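PDB 1GUT: molybdenum-pterin-binding protein 2 from Clostridium pasteurianum, which binds molybdenum, taking up the metal as its oxyanion molybdate, and belongs to the small molbindins built from a Mop domain. Local coordinates for residues Ile38-Leu41 with Asp42-Glu45. Sequence-based numbering, arbitrary orientation.
Sequences IISL and DSVE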
loop_
_atom_site.group_PDB
_atom_site.type_symbol
_atom_site.label_atom_id
_atom_site.label_comp_id
_atom_site.label_asym_id
_atom_site.label_seq_id
_atom_site.Cartn_x
_atom_site.Cartn_y
_atom_site.Cartn_z
ATOM N N ILE A 38 6.094 -10.114 2.113
ATOM C CA ILE A 38 7.368 -9.568 2.582
ATOM C C ILE A 38 7.030 -8.782 3.840
ATOM O O ILE A 38 6.266 -7.812 3.784
ATOM C CB ILE A 38 8.093 -8.739 1.498
ATOM C CG1 ILE A 38 8.548 -9.685 0.399
ATOM C CG2 ILE A 38 9.285 -7.933 2.087
ATOM C CD1 ILE A 38 9.120 -8.982 -0.826
ATOM N N ILE A 39 7.541 -9.252 4.979
ATOM C CA ILE A 39 7.296 -8.639 6.280
ATOM C C ILE A 39 8.616 -8.309 6.943
ATOM O O ILE A 39 9.680 -8.607 6.402
ATOM C CB ILE A 39 6.470 -9.579 7.203
ATOM C CG1 ILE A 39 7.185 -10.916 7.373
ATOM C CG2 ILE A 39 5.069 -9.788 6.658
ATOM C CD1 ILE A 39 6.513 -11.895 8.354
ATOM N N SER A 40 8.567 -7.653 8.093
ATOM C CA SER A 40 9.815 -7.357 8.771
ATOM C C SER A 40 10.436 -8.603 9.366
ATOM O O SER A 40 9.735 -9.534 9.753
ATOM C CB SER A 40 9.618 -6.318 9.876
ATOM O OG SER A 40 8.971 -6.895 11.003
ATOM N N LEU A 41 11.755 -8.616 9.459
ATOM C CA LEU A 41 12.446 -9.744 10.066
ATOM C C LEU A 41 12.037 -9.846 11.536
ATOM O O LEU A 41 11.878 -10.943 12.074
ATOM C CB LEU A 41 13.958 -9.559 9.934
ATOM C CG LEU A 41 14.817 -10.685 10.510
ATOM C CD1 LEU A 41 14.656 -11.962 9.653
ATOM C CD2 LEU A 41 16.272 -10.267 10.552
ATOM N N ASP A 42 11.827 -8.709 12.186
ATOM C CA ASP A 42 11.404 -8.728 13.580
ATOM C C ASP A 42 10.123 -9.535 13.754
ATOM O O ASP A 42 9.969 -10.267 14.721
ATOM C CB ASP A 42 11.135 -7.295 14.067
ATOM C CG ASP A 42 12.392 -6.461 14.214
ATOM O OD1 ASP A 42 13.493 -7.034 14.366
ATOM O OD2 ASP A 42 12.362 -5.208 14.201
ATOM N N SER A 43 9.195 -9.416 12.804
ATOM C CA SER A 43 7.939 -10.141 12.922
ATOM C C SER A 43 8.117 -11.628 12.732
ATOM O O SER A 43 7.379 -12.426 13.310
ATOM C CB SER A 43 6.906 -9.633 11.913
ATOM O OG SER A 43 6.548 -8.308 12.213
ATOM N N VAL A 44 9.031 -12.013 11.859
ATOM C CA VAL A 44 9.269 -13.426 11.661
ATOM C C VAL A 44 9.672 -14.038 12.971
ATOM O O VAL A 44 9.158 -15.090 13.362
ATOM C CB VAL A 44 10.346 -13.663 10.596
ATOM C CG1 VAL A 44 10.927 -15.084 10.708
ATOM C CG2 VAL A 44 9.767 -13.410 9.244
ATOM N N GLU A 45 10.546 -13.325 13.676
ATOM C CA GLU A 45 11.058 -13.770 14.957
ATOM C C GLU A 45 9.989 -13.753 16.041
ATOM O O GLU A 45 9.803 -14.737 16.761
ATOM C CB GLU A 45 12.254 -12.894 15.357
ATOM C CG GLU A 45 13.352 -12.889 14.298
ATOM C CD GLU A 45 14.515 -11.974 14.648
ATOM O OE1 GLU A 45 14.337 -11.077 15.501
ATOM O OE2 GLU A 45 15.609 -12.146 14.069
HETATM O O HOH W 1 6.315 -6.971 9.806
HETATM O O HOH W 2 10.126 -4.433 12.820
#
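L41 O accepts the i to i+4 hydrogen bond from E45 N at 3.2 Å, the donor almost in line with the carbonyl (C=O...N 161°). The bond from CA to CB of L41 leads away from 42-45; with CG anti to the backbone N (chi1 -179°), the side chain still has E45 OE2 alongside CG at 3.9 Å, and it also packs on K18.

V44, whose CB points toward 38-41, brings CG2 to I39 CD1 at 3.7 Å, the two side chains crossing near a right angle. Both touch strand 22-29, I39 on V25 and V44 on A23, and V44 also meets K18 of strand 8-18.

D42 has its CB 3.8 Å from S40 OG, and a water that donates to D42 OD2 at 2.7 Å approaches the same OG more weakly. S40 OG accepts from S43 N at 3.1 Å with an N-H...O angle of 147°, which identifies S40 as the N-cap of helix 41-47. S40 O takes two further bonds, both weak, from S43 N and V44 N. A second water ties the strand end to the helix start, accepting from S40 N and donating to S43 OG at 2.8 Å; S43 OG is also hydrogen-bonded to S4 O of a neighbouring subunit.

The arrangement is a serine N-cap at a strand-to-helix junction, here carrying strand 34-40, outermost of the sheet within its own chain, directly into the short helix of an OB-like TOBE domain at a subunit interface.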